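Local coordinates for protein Sqt1 (Chaetomium thermophilum, PDB 4ZOY) that probably acts as a dedicated WD40-repeat chaperone that captures a nascent ribosomal protein during its synthesis, in the course of ribosome biogenesis, at residues 113-118 and 133-138; 154-159 and 168-173. All coordinates share one frame; numbering follows the deposited sequence.

Interaction 1 of 2, residues 113-118 and 133-138; sequences RMRVYA and LAESQE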
loop_
_atom_site.group_PDB
_atom_site.type_symbol
_atom_site.label_atom_id
_atom_site.label_comp_id
_atom_site.label_asym_id
_atom_site.label_seq_id
_atom_site.Cartn_x
_atom_site.Cartn_y
_atom_site.Cartn_z
ATOM N N ARG A 113 -2.109 10.084 -15.976
ATOM C CA ARG A 113 -1.183 9.356 -16.828
ATOM C C ARG A 113 -0.611 8.137 -16.125
ATOM O O ARG A 113 -0.162 8.217 -14.977
ATOM C CB ARG A 113 -0.033 10.255 -17.284
ATOM C CG ARG A 113 -0.457 11.446 -18.113
ATOM C CD ARG A 113 0.755 12.283 -18.491
ATOM N NE ARG A 113 0.405 13.692 -18.650
ATOM C CZ ARG A 113 0.027 14.237 -19.800
ATOM N NH1 ARG A 113 -0.047 13.490 -20.892
ATOM N NH2 ARG A 113 -0.278 15.524 -19.861
ATOM N N MET A 114 -0.634 7.010 -16.825
ATOM C CA MET A 114 0.073 5.818 -16.408
ATOM C C MET A 114 1.236 5.597 -17.368
ATOM O O MET A 114 1.031 5.302 -18.545
ATOM C CB MET A 114 -0.858 4.600 -16.387
ATOM C CG MET A 114 -0.173 3.341 -15.909
ATOM S SD MET A 114 -1.197 1.842 -15.919
ATOM C CE MET A 114 -1.333 1.534 -17.691
ATOM N N ARG A 115 2.459 5.766 -16.878
ATOM C CA ARG A 115 3.633 5.604 -17.728
ATOM C C ARG A 115 4.321 4.295 -17.423
ATOM O O ARG A 115 4.604 3.978 -16.263
ATOM C CB ARG A 115 4.596 6.781 -17.559
ATOM C CG ARG A 115 3.979 8.078 -18.045
ATOM C CD ARG A 115 4.895 9.281 -17.873
ATOM N NE ARG A 115 6.160 9.150 -18.585
ATOM C CZ ARG A 115 6.340 9.475 -19.861
ATOM N NH1 ARG A 115 5.323 9.931 -20.580
ATOM N NH2 ARG A 115 7.536 9.335 -20.418
ATOM N N VAL A 116 4.579 3.528 -18.479
ATOM C CA VAL A 116 5.142 2.194 -18.361
ATOM C C VAL A 116 6.585 2.134 -18.865
ATOM O O VAL A 116 6.871 2.486 -20.016
ATOM C CB VAL A 116 4.293 1.167 -19.144
ATOM C CG1 VAL A 116 4.929 -0.211 -19.083
ATOM C CG2 VAL A 116 2.855 1.148 -18.621
ATOM N N TYR A 117 7.481 1.684 -17.994
ATOM C CA TYR A 117 8.900 1.556 -18.302
ATOM C C TYR A 117 9.344 0.111 -18.206
ATOM O O TYR A 117 9.053 -0.568 -17.216
ATOM C CB TYR A 117 9.749 2.403 -17.342
ATOM C CG TYR A 117 9.466 3.891 -17.384
ATOM C CD1 TYR A 117 8.410 4.443 -16.667
ATOM C CD2 TYR A 117 10.268 4.747 -18.126
ATOM C CE1 TYR A 117 8.148 5.797 -16.699
ATOM C CE2 TYR A 117 10.013 6.102 -18.168
ATOM C CZ TYR A 117 8.956 6.625 -17.457
ATOM O OH TYR A 117 8.707 7.975 -17.503
ATOM N N ALA A 118 10.058 -0.366 -19.220
ATOM C CA ALA A 118 10.674 -1.679 -19.140
ATOM C C ALA A 118 11.921 -1.598 -18.269
ATOM O O ALA A 118 12.682 -0.635 -18.354
ATOM C CB ALA A 118 11.017 -2.199 -20.533
ATOM N N LEU A 133 8.078 2.818 -22.487
ATOM C CA LEU A 133 7.416 2.003 -23.500
ATOM C C LEU A 133 6.093 2.594 -23.960
ATOM O O LEU A 133 5.804 2.625 -25.156
ATOM C CB LEU A 133 7.172 0.591 -22.977
ATOM C CG LEU A 133 8.385 -0.278 -22.666
ATOM C CD1 LEU A 133 7.915 -1.705 -22.413
ATOM C CD2 LEU A 133 9.408 -0.229 -23.795
ATOM N N ALA A 134 5.284 3.048 -23.010
ATOM C CA ALA A 134 3.926 3.470 -23.321
ATOM C C ALA A 134 3.299 4.304 -22.216
ATOM O O ALA A 134 3.663 4.191 -21.043
ATOM C CB ALA A 134 3.051 2.251 -23.603
ATOM N N GLU A 135 2.342 5.130 -22.612
ATOM C CA GLU A 135 1.544 5.902 -21.680
ATOM C C GLU A 135 0.064 5.658 -21.947
ATOM O O GLU A 135 -0.375 5.612 -23.099
ATOM C CB GLU A 135 1.881 7.390 -21.787
ATOM C CG GLU A 135 0.974 8.301 -20.974
ATOM C CD GLU A 135 1.448 9.743 -20.966
ATOM O OE1 GLU A 135 0.628 10.638 -21.263
ATOM O OE2 GLU A 135 2.634 9.980 -20.651
ATOM N N SER A 136 -0.688 5.469 -20.868
ATOM C CA SER A 136 -2.136 5.298 -20.914
ATOM C C SER A 136 -2.791 6.385 -20.051
ATOM O O SER A 136 -2.288 6.706 -18.971
ATOM C CB SER A 136 -2.519 3.896 -20.426
ATOM O OG SER A 136 -3.900 3.793 -20.126
ATOM N N GLN A 137 -3.888 6.969 -20.523
ATOM C CA GLN A 137 -4.565 8.009 -19.752
ATOM C C GLN A 137 -6.084 7.872 -19.849
ATOM O O GLN A 137 -6.761 8.704 -20.454
ATOM C CB GLN A 137 -4.123 9.400 -20.221
ATOM C CG GLN A 137 -4.534 10.537 -19.290
ATOM C CD GLN A 137 -4.057 11.895 -19.778
ATOM O OE1 GLN A 137 -3.527 12.021 -20.883
ATOM N NE2 GLN A 137 -4.231 12.917 -18.946
ATOM N N GLU A 138 -6.616 6.818 -19.239
ATOM C CA GLU A 138 -8.048 6.541 -19.293
ATOM C C GLU A 138 -8.855 7.290 -18.236
ATOM O O GLU A 138 -10.081 7.357 -18.324
ATOM C CB GLU A 138 -8.301 5.037 -19.136
ATOM C CG GLU A 138 -7.601 4.145 -20.156
ATOM C CD GLU A 138 -8.247 4.182 -21.537
ATOM O OE1 GLU A 138 -9.323 4.801 -21.690
ATOM O OE2 GLU A 138 -7.672 3.587 -22.470
#
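Met114 and Val116 pair with Ser136 and Ala134 as antiparallel hydrogen-bonded pairs, and the strand segments 114-118 and 133-136 run 168° apart. Met114 N gives a bond of 2.7 Å to Ser136 O, and Ser136 N returns one to Met114 O. At the other end Leu133 and Ala134 both face Val116, which is a classic beta bulge. There Val116 O takes Leu133 N at 2.8 Å and Ala134 N only weakly.

Glu135 sits across from Arg115 in a non-hydrogen-bonded pair, and its carboxylate lies between two arginines. Its CG is anti to the backbone N (chi1 173°) and the chain stays extended, which carries the carboxylate over to the arginines of 113-118. Glu135 OE1 takes Arg113 NH1 at 3.0 Å through its syn lone pair, in the guanidinium plane. Glu135 OE2 takes Arg115 NH1 at 2.7 Å, less straight, and is met nearly head-on along the C-O bond. Both guanidinium groups offer an edge, with their planes turned steeply against the carboxylate. Arg115 also gives NE to Tyr117 OH at 3.0 Å, and the Arg115 guanidinium makes a cation-pi contact with Phe132. Arg113 has a second acid in Asp111 and a hydroxyl in Thr89.

On the other face, Met114 CE lies 3.8 Å from Ser136 CB. At the bulge, Leu133 CD1 packs on Ala118 CB at 3.7 Å. A glutamine in place of Glu135 would probably cost both arginines their shared charge and set an N-H donor against one of them, leaving Arg113 with Asp111.

The contact joins the third strand of a propeller blade to its outermost strand, 129-136. Charges stay on the Arg113, Arg115 and Glu135 side. Met114 and Val116 face Phe169 and Leu171 of the next blade, so the apolar side serves blade packing.

Interaction 2 of 2, residues 154-159 and 168-173; sequences PNTIAL and VFTLDA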
loop_
_atom_site.group_PDB
_atom_site.type_symbol
_atom_site.label_atom_id
_atom_site.label_comp_id
_atom_site.label_asym_id
_atom_site.label_seq_id
_atom_site.Cartn_x
_atom_site.Cartn_y
_atom_site.Cartn_z
ATOM N N PRO A 154 1.449 -12.814 -14.817
ATOM C CA PRO A 154 2.555 -11.892 -14.562
ATOM C C PRO A 154 2.341 -10.527 -15.194
ATOM O O PRO A 154 1.629 -10.384 -16.189
ATOM C CB PRO A 154 3.757 -12.599 -15.192
ATOM C CG PRO A 154 3.161 -13.522 -16.222
ATOM C CD PRO A 154 1.879 -13.986 -15.605
ATOM N N ASN A 155 2.939 -9.517 -14.567
ATOM C CA ASN A 155 2.943 -8.159 -15.096
ATOM C C ASN A 155 1.544 -7.593 -15.309
ATOM O O ASN A 155 1.282 -6.864 -16.267
ATOM C CB ASN A 155 3.766 -8.124 -16.392
ATOM C CG ASN A 155 5.203 -8.491 -16.138
ATOM O OD1 ASN A 155 5.806 -7.999 -15.185
ATOM N ND2 ASN A 155 5.749 -9.403 -16.940
ATOM N N THR A 156 0.651 -7.935 -14.383
ATOM C CA THR A 156 -0.689 -7.389 -14.354
ATOM C C THR A 156 -0.796 -6.416 -13.187
ATOM O O THR A 156 -0.270 -6.685 -12.095
ATOM C CB THR A 156 -1.713 -8.518 -14.246
ATOM O OG1 THR A 156 -1.555 -9.358 -15.400
ATOM C CG2 THR A 156 -3.134 -7.975 -14.214
ATOM N N ILE A 157 -1.419 -5.270 -13.440
ATOM C CA ILE A 157 -1.537 -4.211 -12.435
ATOM C C ILE A 157 -2.953 -3.658 -12.395
ATOM O O ILE A 157 -3.623 -3.557 -13.428
ATOM C CB ILE A 157 -0.521 -3.060 -12.715
ATOM C CG1 ILE A 157 -0.568 -1.976 -11.642
ATOM C CG2 ILE A 157 -0.754 -2.430 -14.087
ATOM C CD1 ILE A 157 0.205 -0.733 -12.035
ATOM N N ALA A 158 -3.408 -3.300 -11.197
ATOM C CA ALA A 158 -4.662 -2.609 -11.026
ATOM C C ALA A 158 -4.424 -1.194 -10.570
ATOM O O ALA A 158 -3.424 -0.897 -9.903
ATOM C CB ALA A 158 -5.544 -3.329 -10.011
ATOM N N LEU A 159 -5.373 -0.335 -10.901
ATOM C CA LEU A 159 -5.412 1.015 -10.347
ATOM C C LEU A 159 -6.840 1.418 -10.033
ATOM O O LEU A 159 -7.797 0.873 -10.589
ATOM C CB LEU A 159 -4.766 2.013 -11.312
ATOM C CG LEU A 159 -5.448 2.316 -12.651
ATOM C CD1 LEU A 159 -6.589 3.329 -12.539
ATOM C CD2 LEU A 159 -4.370 2.810 -13.627
ATOM N N VAL A 168 -7.737 -2.759 -14.734
ATOM C CA VAL A 168 -6.723 -3.791 -14.643
ATOM C C VAL A 168 -6.030 -3.917 -15.995
ATOM O O VAL A 168 -6.695 -4.122 -17.008
ATOM C CB VAL A 168 -7.327 -5.154 -14.221
ATOM C CG1 VAL A 168 -6.237 -6.201 -14.121
ATOM C CG2 VAL A 168 -8.080 -5.012 -12.890
ATOM N N PHE A 169 -4.709 -3.761 -16.002
ATOM C CA PHE A 169 -3.925 -3.804 -17.232
ATOM C C PHE A 169 -2.936 -4.937 -17.175
ATOM O O PHE A 169 -2.405 -5.249 -16.104
ATOM C CB PHE A 169 -3.131 -2.508 -17.455
ATOM C CG PHE A 169 -3.965 -1.277 -17.541
ATOM C CD1 PHE A 169 -4.551 -0.904 -18.743
ATOM C CD2 PHE A 169 -4.146 -0.459 -16.426
ATOM C CE1 PHE A 169 -5.320 0.256 -18.835
ATOM C CE2 PHE A 169 -4.907 0.693 -16.510
ATOM C CZ PHE A 169 -5.501 1.058 -17.717
ATOM N N THR A 170 -2.637 -5.523 -18.333
ATOM C CA THR A 170 -1.531 -6.461 -18.405
ATOM C C THR A 170 -0.487 -5.926 -19.382
ATOM O O THR A 170 -0.827 -5.438 -20.457
ATOM C CB THR A 170 -2.011 -7.870 -18.794
ATOM O OG1 THR A 170 -2.759 -8.405 -17.694
ATOM C CG2 THR A 170 -0.835 -8.780 -19.049
ATOM N N LEU A 171 0.770 -5.984 -18.956
ATOM C CA LEU A 171 1.888 -5.416 -19.702
ATOM C C LEU A 171 2.547 -6.563 -20.452
ATOM O O LEU A 171 3.278 -7.364 -19.876
ATOM C CB LEU A 171 2.855 -4.696 -18.747
ATOM C CG LEU A 171 2.119 -3.666 -17.872
ATOM C CD1 LEU A 171 3.076 -2.867 -16.994
ATOM C CD2 LEU A 171 1.253 -2.719 -18.700
ATOM N N ASP A 172 2.230 -6.656 -21.740
ATOM C CA ASP A 172 2.589 -7.818 -22.547
ATOM C C ASP A 172 2.679 -7.449 -24.024
ATOM O O ASP A 172 1.797 -6.773 -24.563
ATOM C CB ASP A 172 1.563 -8.941 -22.324
ATOM C CG ASP A 172 1.857 -10.202 -23.134
ATOM O OD1 ASP A 172 2.829 -10.235 -23.926
ATOM O OD2 ASP A 172 1.106 -11.185 -22.953
ATOM N N ALA A 173 3.770 -7.887 -24.652
ATOM C CA ALA A 173 3.916 -7.925 -26.110
ATOM C C ALA A 173 4.044 -6.561 -26.768
ATOM O O ALA A 173 4.250 -6.482 -27.982
ATOM C CB ALA A 173 2.757 -8.678 -26.722
HETATM O O HOH W 1 4.261 -10.060 -19.507
#
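Thr156 and Thr170 meet through their hydroxyls, with OG1 to OG1 at 2.8 Å. They form a non-hydrogen-bonded pair of an antiparallel hairpin, so no backbone bond links them directly. In both, OG1 is anti to the carbonyl carbon (chi1 -60° and -70°), which turns the two hydroxyls to each other across the strands. Beside them Thr156 CG2 touches Val168 CG1 at 3.6 Å. Val168 CG2 reaches Ala158 CB more loosely.

The other face is apolar. Ile157 CG2 lies near Phe169 CB. Leu159 CD2 comes to the edge of the Phe169 ring, 3.6 Å from CE2 and near the ring plane. The backbone fixes this pairing: Ile157 and Phe169 bond to each other in both directions, each N to O distance being 2.8 Å. Leu171 N then bonds to Asn155 O at 2.9 Å, just before the strand begins.

Asn155 takes a left-handed backbone conformation. Its side chain reaches across through a water. Asn155 ND2 gives a bond to the water at 3.0 Å, and the water gives one to Leu171 O at 2.9 Å. Further out, Thr98 bonds to Asn155 OD1 and Asp103 to ND2, so this amide is held by the loop between strands 92-97 and 104-109 of the preceding blade. His153 O is a second partner of Thr156 OG1. Phe145 packs against Ile157 and Leu159, and Val180 against Phe169, from the outer strands of the same four-stranded sheet.

The contact joins the two middle strands of a beta-propeller blade. The buried Asn155 amide and the Thr156 hydroxyl, which has both Thr170 and His153 O, are satisfied where the strands pair. Polar groups are thus accommodated there, while Ile157, Leu159 and Phe169 keep the other face apolar.

From the N terminus, interaction 1 comes first. It closes the hairpin of strands 114-120 and 129-136, the last two of their blade. The 14 residues between its segments include the ends of both strands and their turn. The chain then crosses into the next blade, through strand 142-147, and interaction 2 closes the hairpin of strands 156-161 and 166-171, with 8 residues between its segments. The two loops are in series; they neither nest nor cross. The centres of interactions 1 and 2 are about 11 Å apart. Met114 CE meets Phe169 CD2 at 3.7 Å, and Val116 CG1 meets Leu171 CD1 at 3.9 Å. Neighbouring blades of the WD40 propeller are thus joined by apolar side chains.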